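Local coordinates for DNA damage response protein Rtt109, putative (Neosartorya fumigata, PDB 5ZB9) that probably acetylates lysine side chains of histone H3, using acetyl-CoA as the acetyl donor, at residues A37-S49 / C245-F259. Residues are numbered along the deposited sequence; the frame is centred on the assembly and turned at random.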
ATOM      1  N   ALA A  37     -12.090 -11.677   1.838  1.00 29.03           N
ATOM      2  CA  ALA A  37     -11.517 -11.501   0.510  1.00 29.94           C
ATOM      3  C   ALA A  37     -11.493 -10.031   0.073  1.00 30.40           C
ATOM      4  O   ALA A  37     -12.356  -9.236   0.461  1.00 26.85           O
ATOM      5  CB  ALA A  37     -12.290 -12.337  -0.513  1.00 24.36           C
ATOM      6  N   LEU A  38     -10.499  -9.683  -0.736  1.00 24.55           N
ATOM      7  CA  LEU A  38     -10.420  -8.358  -1.332  1.00 30.35           C
ATOM      8  C   LEU A  38     -11.514  -8.150  -2.377  1.00 27.69           C
ATOM      9  O   LEU A  38     -12.047  -7.052  -2.524  1.00 29.37           O
ATOM     10  CB  LEU A  38      -9.044  -8.137  -1.966  1.00 25.04           C
ATOM     11  CG  LEU A  38      -7.891  -7.913  -0.993  1.00 26.00           C
ATOM     12  CD1 LEU A  38      -6.579  -7.765  -1.742  1.00 26.28           C
ATOM     13  CD2 LEU A  38      -8.159  -6.693  -0.126  1.00 27.43           C
ATOM     14  N   PHE A  39     -11.841  -9.207  -3.108  1.00 24.77           N
ATOM     15  CA  PHE A  39     -12.894  -9.128  -4.114  1.00 30.51           C
ATOM     16  C   PHE A  39     -14.145  -9.883  -3.683  1.00 31.93           C
ATOM     17  O   PHE A  39     -14.060 -11.008  -3.192  1.00 35.30           O
ATOM     18  CB  PHE A  39     -12.399  -9.679  -5.449  1.00 30.60           C
ATOM     19  CG  PHE A  39     -11.232  -8.935  -6.009  1.00 30.31           C
ATOM     20  CD1 PHE A  39     -11.425  -7.888  -6.895  1.00 28.08           C
ATOM     21  CD2 PHE A  39      -9.936  -9.275  -5.644  1.00 30.55           C
ATOM     22  CE1 PHE A  39     -10.346  -7.194  -7.411  1.00 31.22           C
ATOM     23  CE2 PHE A  39      -8.853  -8.590  -6.156  1.00 24.75           C
ATOM     24  CZ  PHE A  39      -9.055  -7.550  -7.040  1.00 30.02           C
ATOM     25  N   ALA A  40     -15.301  -9.258  -3.861  1.00 29.11           N
ATOM     26  CA  ALA A  40     -16.574  -9.935  -3.632  1.00 31.53           C
ATOM     27  C   ALA A  40     -16.763 -11.070  -4.643  1.00 33.38           C
ATOM     28  O   ALA A  40     -16.386 -10.943  -5.817  1.00 27.09           O
ATOM     29  CB  ALA A  40     -17.731  -8.947  -3.715  1.00 24.52           C
ATOM     30  N   ALA A  41     -17.335 -12.179  -4.178  1.00 29.99           N
ATOM     31  CA  ALA A  41     -17.603 -13.331  -5.038  1.00 32.70           C
ATOM     32  C   ALA A  41     -18.753 -13.048  -5.986  1.00 29.54           C
ATOM     33  O   ALA A  41     -19.721 -12.386  -5.612  1.00 32.82           O
ATOM     34  CB  ALA A  41     -17.912 -14.566  -4.202  1.00 37.54           C
ATOM     35  N   PRO A  42     -18.648 -13.544  -7.223  1.00 30.50           N
ATOM     36  CA  PRO A  42     -19.757 -13.460  -8.178  1.00 34.09           C
ATOM     37  C   PRO A  42     -20.892 -14.369  -7.723  1.00 39.36           C
ATOM     38  O   PRO A  42     -20.653 -15.242  -6.884  1.00 38.93           O
ATOM     39  CB  PRO A  42     -19.141 -13.958  -9.495  1.00 31.53           C
ATOM     40  CG  PRO A  42     -17.673 -14.102  -9.234  1.00 42.30           C
ATOM     41  CD  PRO A  42     -17.509 -14.295  -7.768  1.00 33.13           C
ATOM     42  N   PRO A  43     -22.108 -14.173  -8.255  1.00 46.83           N
ATOM     43  CA  PRO A  43     -23.217 -15.055  -7.863  1.00 44.13           C
ATOM     44  C   PRO A  43     -22.904 -16.529  -8.125  1.00 42.58           C
ATOM     45  O   PRO A  43     -22.402 -16.870  -9.197  1.00 42.00           O
ATOM     46  CB  PRO A  43     -24.377 -14.578  -8.742  1.00 42.56           C
ATOM     47  CG  PRO A  43     -23.745 -13.781  -9.846  1.00 43.19           C
ATOM     48  CD  PRO A  43     -22.515 -13.176  -9.258  1.00 41.32           C
ATOM     49  N   GLY A  44     -23.163 -17.379  -7.137  1.00 38.61           N
ATOM     50  CA  GLY A  44     -22.980 -18.808  -7.302  1.00 48.84           C
ATOM     51  C   GLY A  44     -21.610 -19.347  -6.927  1.00 59.62           C
ATOM     52  O   GLY A  44     -21.358 -20.548  -7.044  1.00 59.60           O
ATOM     53  N   GLU A  45     -20.719 -18.468  -6.482  1.00 55.19           N
ATOM     54  CA  GLU A  45     -19.380 -18.894  -6.103  1.00 45.50           C
ATOM     55  C   GLU A  45     -19.048 -18.447  -4.689  1.00 49.42           C
ATOM     56  O   GLU A  45     -19.682 -17.545  -4.143  1.00 50.99           O
ATOM     57  CB  GLU A  45     -18.346 -18.353  -7.089  1.00 50.56           C
ATOM     58  CG  GLU A  45     -18.767 -18.486  -8.543  1.00 49.60           C
ATOM     59  CD  GLU A  45     -17.596 -18.469  -9.497  1.00 56.83           C
ATOM     60  OE1 GLU A  45     -16.476 -18.815  -9.066  1.00 70.01           O
ATOM     61  OE2 GLU A  45     -17.790 -18.113 -10.679  1.00 60.84           O
ATOM     62  N   GLU A  46     -18.062 -19.099  -4.089  1.00 48.50           N
ATOM     63  CA  GLU A  46     -17.575 -18.687  -2.784  1.00 47.07           C
ATOM     64  C   GLU A  46     -16.424 -17.698  -2.958  1.00 45.38           C
ATOM     65  O   GLU A  46     -15.781 -17.671  -4.010  1.00 44.78           O
ATOM     66  CB  GLU A  46     -17.131 -19.906  -1.965  1.00 54.84           C
ATOM     67  CG  GLU A  46     -18.282 -20.787  -1.483  1.00 59.95           C
ATOM     68  CD  GLU A  46     -19.259 -20.040  -0.581  1.00 73.10           C
ATOM     69  OE1 GLU A  46     -18.800 -19.303   0.320  1.00 66.17           O
ATOM     70  OE2 GLU A  46     -20.487 -20.188  -0.778  1.00 82.04           O
ATOM     71  N   PRO A  47     -16.178 -16.862  -1.938  1.00 41.04           N
ATOM     72  CA  PRO A  47     -15.044 -15.932  -1.959  1.00 38.57           C
ATOM     73  C   PRO A  47     -13.710 -16.671  -1.975  1.00 41.18           C
ATOM     74  O   PRO A  47     -13.633 -17.794  -1.478  1.00 42.92           O
ATOM     75  CB  PRO A  47     -15.202 -15.148  -0.652  1.00 37.96           C
ATOM     76  CG  PRO A  47     -16.610 -15.346  -0.245  1.00 42.58           C
ATOM     77  CD  PRO A  47     -16.999 -16.697  -0.728  1.00 35.53           C
ATOM     78  N   GLU A  48     -12.675 -16.053  -2.531  1.00 39.27           N
ATOM     79  CA  GLU A  48     -11.359 -16.669  -2.523  1.00 37.62           C
ATOM     80  C   GLU A  48     -10.822 -16.717  -1.107  1.00 36.83           C
ATOM     81  O   GLU A  48     -10.987 -15.771  -0.339  1.00 38.85           O
ATOM     82  CB  GLU A  48     -10.389 -15.920  -3.442  1.00 40.96           C
ATOM     83  CG  GLU A  48     -10.840 -15.903  -4.886  1.00 54.91           C
ATOM     84  CD  GLU A  48      -9.721 -15.611  -5.860  1.00 65.55           C
ATOM     85  OE1 GLU A  48      -8.545 -15.624  -5.438  1.00 73.54           O
ATOM     86  OE2 GLU A  48     -10.021 -15.370  -7.053  1.00 71.55           O
ATOM     87  N   SER A  49     -10.210 -17.840  -0.758  1.00 37.78           N
ATOM     88  CA  SER A  49      -9.544 -17.980   0.524  1.00 37.24           C
ATOM     89  C   SER A  49      -8.398 -16.977   0.616  1.00 36.39           C
ATOM     90  O   SER A  49      -7.498 -16.971  -0.227  1.00 33.41           O
ATOM     91  CB  SER A  49      -9.026 -19.406   0.707  1.00 32.57           C
ATOM     92  OG  SER A  49      -8.350 -19.525   1.948  1.00 40.28           O
ATOM     93  N   CYS A 245      -8.477  -9.572 -12.183  1.00 35.04           N
ATOM     94  CA  CYS A 245      -9.726 -10.334 -12.194  1.00 41.44           C
ATOM     95  C   CYS A 245      -9.776 -11.404 -13.277  1.00 40.82           C
ATOM     96  O   CYS A 245      -9.484 -11.140 -14.441  1.00 49.04           O
ATOM     97  CB  CYS A 245     -10.906  -9.389 -12.372  1.00 44.16           C
ATOM     98  SG  CYS A 245     -10.993  -8.144 -11.089  1.00 45.87           S
ATOM     99  N   ASP A 246     -10.164 -12.610 -12.883  1.00 45.50           N
ATOM    100  CA  ASP A 246     -10.240 -13.741 -13.802  1.00 54.91           C
ATOM    101  C   ASP A 246     -11.436 -13.634 -14.742  1.00 52.41           C
ATOM    102  O   ASP A 246     -11.385 -14.101 -15.879  1.00 50.16           O
ATOM    103  CB  ASP A 246     -10.315 -15.050 -13.021  1.00 56.70           C
ATOM    104  CG  ASP A 246     -11.507 -15.095 -12.078  1.00 75.25           C
ATOM    105  OD1 ASP A 246     -11.408 -14.537 -10.958  1.00 75.70           O
ATOM    106  OD2 ASP A 246     -12.545 -15.687 -12.460  1.00 75.03           O
ATOM    107  N   ASN A 247     -12.509 -13.017 -14.259  1.00 47.50           N
ATOM    108  CA  ASN A 247     -13.717 -12.852 -15.049  1.00 46.15           C
ATOM    109  C   ASN A 247     -14.110 -11.389 -15.157  1.00 47.36           C
ATOM    110  O   ASN A 247     -14.858 -10.876 -14.329  1.00 47.60           O
ATOM    111  CB  ASN A 247     -14.863 -13.663 -14.443  1.00 46.31           C
ATOM    112  CG  ASN A 247     -16.154 -13.547 -15.241  1.00 51.01           C
ATOM    113  OD1 ASN A 247     -16.174 -13.029 -16.363  1.00 43.50           O
ATOM    114  ND2 ASN A 247     -17.245 -14.033 -14.658  1.00 50.83           N
ATOM    115  N   PRO A 248     -13.613 -10.715 -16.197  1.00 49.54           N
ATOM    116  CA  PRO A 248     -13.880  -9.296 -16.465  1.00 49.71           C
ATOM    117  C   PRO A 248     -15.338  -9.033 -16.832  1.00 57.19           C
ATOM    118  O   PRO A 248     -15.730  -7.875 -17.027  1.00 52.80           O
ATOM    119  CB  PRO A 248     -12.963  -8.983 -17.652  1.00 47.84           C
ATOM    120  CG  PRO A 248     -11.940 -10.071 -17.639  1.00 58.48           C
ATOM    121  CD  PRO A 248     -12.645 -11.280 -17.148  1.00 50.27           C
ATOM    122  N   ASN A 249     -16.126 -10.101 -16.936  1.00 53.08           N
ATOM    123  CA  ASN A 249     -17.534  -9.975 -17.293  1.00 52.64           C
ATOM    124  C   ASN A 249     -18.448 -10.180 -16.095  1.00 50.94           C
ATOM    125  O   ASN A 249     -19.664 -10.035 -16.207  1.00 49.62           O
ATOM    126  CB  ASN A 249     -17.896 -10.961 -18.404  1.00 57.02           C
ATOM    127  CG  ASN A 249     -17.510 -10.455 -19.784  1.00 63.90           C
ATOM    128  OD1 ASN A 249     -16.653  -9.581 -19.922  1.00 61.95           O
ATOM    129  ND2 ASN A 249     -18.148 -11.001 -20.814  1.00 69.50           N
ATOM    130  N   ALA A 250     -17.855 -10.511 -14.949  1.00 43.46           N
ATOM    131  CA  ALA A 250     -18.596 -10.603 -13.694  1.00 38.09           C
ATOM    132  C   ALA A 250     -19.184  -9.230 -13.338  1.00 39.16           C
ATOM    133  O   ALA A 250     -18.777  -8.217 -13.913  1.00 41.61           O
ATOM    134  CB  ALA A 250     -17.686 -11.118 -12.590  1.00 38.20           C
ATOM    135  N   PRO A 251     -20.166  -9.181 -12.416  1.00 38.77           N
ATOM    136  CA  PRO A 251     -20.742  -7.871 -12.071  1.00 36.53           C
ATOM    137  C   PRO A 251     -19.694  -6.920 -11.490  1.00 31.47           C
ATOM    138  O   PRO A 251     -18.773  -7.379 -10.809  1.00 29.22           O
ATOM    139  CB  PRO A 251     -21.801  -8.214 -11.023  1.00 36.45           C
ATOM    140  CG  PRO A 251     -22.084  -9.656 -11.218  1.00 41.94           C
ATOM    141  CD  PRO A 251     -20.810 -10.275 -11.673  1.00 33.11           C
ATOM    142  N   PRO A 252     -19.829  -5.611 -11.761  1.00 31.00           N
ATOM    143  CA  PRO A 252     -18.823  -4.624 -11.347  1.00 29.09           C
ATOM    144  C   PRO A 252     -18.449  -4.732  -9.865  1.00 29.86           C
ATOM    145  O   PRO A 252     -17.291  -4.512  -9.527  1.00 31.54           O
ATOM    146  CB  PRO A 252     -19.505  -3.287 -11.646  1.00 30.70           C
ATOM    147  CG  PRO A 252     -20.458  -3.601 -12.746  1.00 32.01           C
ATOM    148  CD  PRO A 252     -20.949  -4.988 -12.487  1.00 30.23           C
ATOM    149  N   ARG A 253     -19.398  -5.100  -9.009  1.00 27.96           N
ATOM    150  CA  ARG A 253     -19.135  -5.205  -7.575  1.00 29.40           C
ATOM    151  C   ARG A 253     -18.062  -6.239  -7.236  1.00 27.51           C
ATOM    152  O   ARG A 253     -17.564  -6.271  -6.112  1.00 30.86           O
ATOM    153  CB  ARG A 253     -20.425  -5.535  -6.814  1.00 25.36           C
ATOM    154  CG  ARG A 253     -20.988  -6.932  -7.063  1.00 30.37           C
ATOM    155  CD  ARG A 253     -22.211  -7.183  -6.191  1.00 24.12           C
ATOM    156  NE  ARG A 253     -21.918  -6.890  -4.797  1.00 23.82           N
ATOM    157  CZ  ARG A 253     -21.457  -7.786  -3.936  1.00 26.97           C
ATOM    158  NH1 ARG A 253     -21.261  -9.040  -4.329  1.00 23.33           N
ATOM    159  NH2 ARG A 253     -21.196  -7.432  -2.682  1.00 23.63           N
ATOM    160  N   CYS A 254     -17.717  -7.082  -8.205  1.00 25.67           N
ATOM    161  CA  CYS A 254     -16.727  -8.138  -8.000  1.00 30.58           C
ATOM    162  C   CYS A 254     -15.356  -7.761  -8.544  1.00 29.50           C
ATOM    163  O   CYS A 254     -14.378  -8.472  -8.323  1.00 31.48           O
ATOM    164  CB  CYS A 254     -17.179  -9.440  -8.675  1.00 35.36           C
ATOM    165  SG  CYS A 254     -18.843 -10.001  -8.259  1.00 37.71           S
ATOM    166  N   LEU A 255     -15.294  -6.648  -9.265  1.00 26.96           N
ATOM    167  CA  LEU A 255     -14.110  -6.313 -10.039  1.00 26.99           C
ATOM    168  C   LEU A 255     -13.190  -5.304  -9.351  1.00 29.72           C
ATOM    169  O   LEU A 255     -12.104  -5.035  -9.843  1.00 27.04           O
ATOM    170  CB  LEU A 255     -14.535  -5.782 -11.407  1.00 29.58           C
ATOM    171  CG  LEU A 255     -15.460  -6.733 -12.175  1.00 34.51           C
ATOM    172  CD1 LEU A 255     -15.776  -6.194 -13.566  1.00 30.41           C
ATOM    173  CD2 LEU A 255     -14.858  -8.132 -12.253  1.00 32.12           C
ATOM    174  N   VAL A 256     -13.631  -4.754  -8.220  1.00 30.20           N
ATOM    175  CA  VAL A 256     -12.875  -3.734  -7.483  1.00 27.14           C
ATOM    176  C   VAL A 256     -12.459  -4.221  -6.091  1.00 26.71           C
ATOM    177  O   VAL A 256     -13.276  -4.768  -5.359  1.00 29.13           O
ATOM    178  CB  VAL A 256     -13.700  -2.449  -7.332  1.00 25.35           C
ATOM    179  CG1 VAL A 256     -12.888  -1.367  -6.650  1.00 22.02           C
ATOM    180  CG2 VAL A 256     -14.192  -1.979  -8.687  1.00 22.86           C
ATOM    181  N   PRO A 257     -11.188  -4.027  -5.714  1.00 27.37           N
ATOM    182  CA  PRO A 257     -10.775  -4.564  -4.411  1.00 25.46           C
ATOM    183  C   PRO A 257     -11.268  -3.718  -3.237  1.00 25.43           C
ATOM    184  O   PRO A 257     -11.338  -2.500  -3.345  1.00 27.37           O
ATOM    185  CB  PRO A 257      -9.247  -4.546  -4.500  1.00 26.96           C
ATOM    186  CG  PRO A 257      -8.946  -3.430  -5.443  1.00 22.02           C
ATOM    187  CD  PRO A 257     -10.069  -3.396  -6.440  1.00 22.68           C
ATOM    188  N   ARG A 258     -11.599  -4.363  -2.126  1.00 26.21           N
ATOM    189  CA  ARG A 258     -12.158  -3.666  -0.971  1.00 26.38           C
ATOM    190  C   ARG A 258     -11.168  -3.565   0.195  1.00 25.54           C
ATOM    191  O   ARG A 258     -11.023  -4.493   0.982  1.00 29.69           O
ATOM    192  CB  ARG A 258     -13.446  -4.364  -0.529  1.00 28.32           C
ATOM    193  CG  ARG A 258     -14.544  -4.301  -1.590  1.00 26.67           C
ATOM    194  CD  ARG A 258     -15.493  -5.487  -1.538  1.00 30.69           C
ATOM    195  NE  ARG A 258     -16.486  -5.435  -2.613  1.00 27.90           N
ATOM    196  CZ  ARG A 258     -17.717  -4.952  -2.471  1.00 26.48           C
ATOM    197  NH1 ARG A 258     -18.121  -4.480  -1.298  1.00 23.94           N
ATOM    198  NH2 ARG A 258     -18.546  -4.937  -3.506  1.00 22.86           N
ATOM    199  N   PHE A 259     -10.491  -2.424   0.290  1.00 27.54           N
ATOM    200  CA  PHE A 259      -9.493  -2.173   1.329  1.00 25.11           C
ATOM    201  C   PHE A 259     -10.090  -1.364   2.483  1.00 25.67           C
ATOM    202  O   PHE A 259     -11.083  -0.660   2.290  1.00 26.68           O
ATOM    203  CB  PHE A 259      -8.289  -1.425   0.738  1.00 26.03           C
ATOM    204  CG  PHE A 259      -7.528  -2.207  -0.289  1.00 22.80           C
ATOM    205  CD1 PHE A 259      -6.761  -3.305   0.083  1.00 24.69           C
ATOM    206  CD2 PHE A 259      -7.561  -1.838  -1.625  1.00 22.69           C
ATOM    207  CE1 PHE A 259      -6.052  -4.030  -0.861  1.00 22.08           C
ATOM    208  CE2 PHE A 259      -6.848  -2.557  -2.579  1.00 23.46           C
ATOM    209  CZ  PHE A 259      -6.092  -3.656  -2.194  1.00 23.28           C
TER
HETATM  210  O   HOH W   1     -12.086  -6.865   1.865  1.00 35.07           O
HETATM  211  O   HOH W   2     -15.186  -6.481  -4.878  1.00 29.91           O
HETATM  212  O   HOH W   3     -20.619 -11.331  -3.125  1.00 36.64           O
HETATM  213  O   HOH W   4     -21.934 -10.763  -6.606  1.00 37.35           O
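One direct hydrogen bond joins the two loops: Arg258 N donates to Leu38 O at 2.8 Å. Pro257 CA adds a CA-H...O contact to the same oxygen.

Water carries the other polar links. Water 2 has four partners. It accepts from Ala40 N and Arg258 NE and donates to Arg253 O and Val256 O. Waters 3 and 4 lie in the plane of the Arg253 guanidinium, and each connects NH1 to Ala41 O. Water 1 joins Ala37 O to Arg258 O.

The Phe39 ring packs along 254-257. Pro257 covers one face near the rim. Cys254 O comes to the edge, 3.3 Å from Phe39 CD1. Cys245 SG makes an oblique sulfur-aromatic contact, 4.6 Å from the Phe39 ring centroid. Leu38 CD2 touches Phe259 CE1 at 3.5 Å; Phe259 also stacks on Phe90. Further along, Cys254 SG packs on Pro42 CA, and Pro43 CD approaches Pro251 CG at 4.1 Å.

Ala40 CB lies over one face of the Arg253 guanidinium, 3.6 Å from NH1. A bend at chi3 (-52°) turns that group back over the methyl. Arg258 instead runs extended from CG to NE, and its NH2 bonds to Arg253 O almost straight, at 172°. Both arginines form salt bridges with Asp272 of helix 266-272. Near the other end of 37-49, Glu48 and Asp246 are like charges; Arg338 pairs with Asp246 and, weakly, with Glu48, whose OE1 hydrogen-bonds to Ser337 OG.

The contact joins the loop between strands 22-35 and 50-61 to the loop before helix 266-272, away from the CoA-binding residues. With one direct hydrogen bond, the two irregular loops depend mainly on apolar packing and bridging water; Asp272 probably offsets part of the arginines' charge.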